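Local coordinates for protein serine-tRNA ligase (Naegleria fowleri, PDB 6BLJ) that probably attaches serine to its cognate tRNA in the cytosol, activating the amino acid with ATP in a class II synthetase core that here holds AMP, at residues Y186-H191 / N458-E463. Sequence-based numbering, arbitrary orientation.
Sequences YKCLKH and NYQTPE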
loop_
_atom_site.group_PDB
_atom_site.type_symbol
_atom_site.label_atom_id
_atom_site.label_comp_id
_atom_site.label_asym_id
_atom_site.label_seq_id
_atom_site.Cartn_x
_atom_site.Cartn_y
_atom_site.Cartn_z
ATOM N N TYR A 186 -15.410 21.078 39.785
ATOM C CA TYR A 186 -14.306 21.074 38.836
ATOM C C TYR A 186 -14.454 19.895 37.885
ATOM O O TYR A 186 -14.574 18.746 38.322
ATOM C CB TYR A 186 -12.968 21.006 39.571
ATOM C CG TYR A 186 -11.789 21.178 38.651
ATOM C CD1 TYR A 186 -11.313 22.444 38.331
ATOM C CD2 TYR A 186 -11.162 20.074 38.080
ATOM C CE1 TYR A 186 -10.235 22.610 37.467
ATOM C CE2 TYR A 186 -10.084 20.228 37.210
ATOM C CZ TYR A 186 -9.621 21.496 36.918
ATOM O OH TYR A 186 -8.549 21.651 36.067
ATOM N N LYS A 187 -14.491 20.188 36.592
ATOM C CA LYS A 187 -14.645 19.166 35.565
ATOM C C LYS A 187 -13.275 18.701 35.085
ATOM O O LYS A 187 -12.429 19.526 34.724
ATOM C CB LYS A 187 -15.466 19.712 34.396
ATOM C CG LYS A 187 -15.627 18.724 33.243
ATOM C CD LYS A 187 -16.575 19.311 32.185
ATOM C CE LYS A 187 -16.771 18.363 31.004
ATOM N NZ LYS A 187 -17.810 18.872 30.064
ATOM N N CYS A 188 -13.069 17.382 35.061
ATOM C CA CYS A 188 -11.798 16.814 34.623
ATOM C C CYS A 188 -11.469 17.220 33.192
ATOM O O CYS A 188 -12.330 17.172 32.311
ATOM C CB CYS A 188 -11.834 15.289 34.718
ATOM S SG CYS A 188 -11.687 14.645 36.400
ATOM N N LEU A 189 -10.223 17.629 32.971
ATOM C CA LEU A 189 -9.739 17.918 31.628
ATOM C C LEU A 189 -9.329 16.629 30.912
ATOM O O LEU A 189 -9.023 15.614 31.532
ATOM C CB LEU A 189 -8.540 18.865 31.679
ATOM C CG LEU A 189 -8.729 20.261 32.282
ATOM C CD1 LEU A 189 -7.392 20.972 32.340
ATOM C CD2 LEU A 189 -9.694 21.034 31.406
ATOM N N LYS A 190 -9.326 16.705 29.585
ATOM C CA LYS A 190 -8.852 15.666 28.679
ATOM C C LYS A 190 -7.323 15.671 28.602
ATOM O O LYS A 190 -6.687 16.718 28.761
ATOM C CB LYS A 190 -9.441 15.934 27.289
ATOM C CG LYS A 190 -9.598 14.753 26.369
ATOM C CD LYS A 190 -10.393 15.172 25.120
ATOM C CE LYS A 190 -11.748 15.778 25.485
ATOM N NZ LYS A 190 -12.786 14.767 25.856
ATOM N N HIS A 191 -6.738 14.508 28.274
ATOM C CA HIS A 191 -5.274 14.379 28.307
ATOM C C HIS A 191 -4.559 15.440 27.457
ATOM O O HIS A 191 -3.546 15.997 27.889
ATOM C CB HIS A 191 -4.853 12.965 27.869
ATOM C CG HIS A 191 -5.462 12.508 26.578
ATOM N ND1 HIS A 191 -4.940 12.838 25.344
ATOM C CD2 HIS A 191 -6.555 11.745 26.332
ATOM C CE1 HIS A 191 -5.689 12.302 24.395
ATOM N NE2 HIS A 191 -6.675 11.633 24.968
ATOM N N ASN A 458 -6.343 10.868 35.368
ATOM C CA ASN A 458 -6.779 10.394 36.677
ATOM C C ASN A 458 -6.076 11.093 37.833
ATOM O O ASN A 458 -6.638 11.134 38.934
ATOM C CB ASN A 458 -6.573 8.886 36.779
ATOM C CG ASN A 458 -7.652 8.120 36.050
ATOM O OD1 ASN A 458 -8.774 7.989 36.539
ATOM N ND2 ASN A 458 -7.337 7.660 34.841
ATOM N N TYR A 459 -4.889 11.661 37.604
ATOM C CA TYR A 459 -4.097 12.297 38.660
ATOM C C TYR A 459 -4.075 13.821 38.540
ATOM O O TYR A 459 -3.282 14.478 39.226
ATOM C CB TYR A 459 -2.663 11.739 38.648
ATOM C CG TYR A 459 -2.580 10.363 39.276
ATOM C CD1 TYR A 459 -2.255 10.208 40.623
ATOM C CD2 TYR A 459 -2.866 9.209 38.530
ATOM C CE1 TYR A 459 -2.194 8.935 41.224
ATOM C CE2 TYR A 459 -2.819 7.931 39.130
ATOM C CZ TYR A 459 -2.481 7.810 40.478
ATOM O OH TYR A 459 -2.422 6.572 41.086
ATOM N N GLN A 460 -4.927 14.397 37.694
ATOM C CA GLN A 460 -4.953 15.841 37.521
ATOM C C GLN A 460 -5.499 16.527 38.771
ATOM O O GLN A 460 -6.274 15.951 39.537
ATOM C CB GLN A 460 -5.805 16.214 36.303
ATOM C CG GLN A 460 -7.294 15.926 36.473
ATOM C CD GLN A 460 -8.110 16.268 35.232
ATOM O OE1 GLN A 460 -8.285 17.445 34.884
ATOM N NE2 GLN A 460 -8.581 15.237 34.535
ATOM N N THR A 461 -5.064 17.758 38.981
ATOM C CA THR A 461 -5.628 18.671 39.965
ATOM C C THR A 461 -5.874 19.983 39.243
ATOM O O THR A 461 -5.506 20.129 38.074
ATOM C CB THR A 461 -4.671 18.884 41.149
ATOM O OG1 THR A 461 -3.671 19.843 40.785
ATOM C CG2 THR A 461 -3.993 17.569 41.540
ATOM N N PRO A 462 -6.492 20.977 39.899
ATOM C CA PRO A 462 -6.586 22.295 39.242
ATOM C C PRO A 462 -5.236 22.938 38.989
ATOM O O PRO A 462 -5.160 23.879 38.191
ATOM C CB PRO A 462 -7.417 23.130 40.227
ATOM C CG PRO A 462 -8.223 22.109 40.992
ATOM C CD PRO A 462 -7.306 20.927 41.131
ATOM N N GLU A 463 -4.168 22.463 39.639
ATOM C CA GLU A 463 -2.865 23.115 39.558
ATOM C C GLU A 463 -1.846 22.350 38.715
ATOM O O GLU A 463 -0.807 22.921 38.356
ATOM C CB GLU A 463 -2.287 23.295 40.970
ATOM C CG GLU A 463 -3.145 24.141 41.923
ATOM C CD GLU A 463 -3.640 25.439 41.317
ATOM O OE1 GLU A 463 -2.856 26.125 40.627
ATOM O OE2 GLU A 463 -4.824 25.780 41.540
HETATM O O HOH W 1 -6.853 19.818 35.742
#
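The side-chain amide of Q460 pairs with the backbone of a single residue, L189, much as a strand neighbour would, although neither segment is a strand. L189 N donates to Q460 OE1 at 2.7 Å, in the carbonyl plane and on a lone pair, with an N-H...O angle of 161°. Q460 NE2 returns a longer bond of 3.1 Å to L189 O, which lies 24° out of the amide plane. Two bonds to one residue fix the rotation of the amide, and NE2 gives a further bond to E457 O. The Q460 side chain gets there with CG between its backbone N and carbonyl carbon (chi1 68°), then runs out extended. C188 packs against the nitrogen end of the amide, its CB 3.3 Å from Q460 NE2. On the oxygen side, a water accepts from Y186 OH and donates to Q460 OE1 (2.9 Å) and T461 O (2.7 Å). P462 lies over one face of the Y186 ring, a CH-pi contact with P462 CG 4.1 Å from the ring centroid of Y186. T461 OG1 accepts from E463 N, an ST turn with P462 at its middle. The contact joins the loop before helix 191-197, whose I194 touches L189 and Q460, to the far end of helix 448-458, which follows core-sheet strand 436-447 and carries AMP-pocket residue R450 near its start.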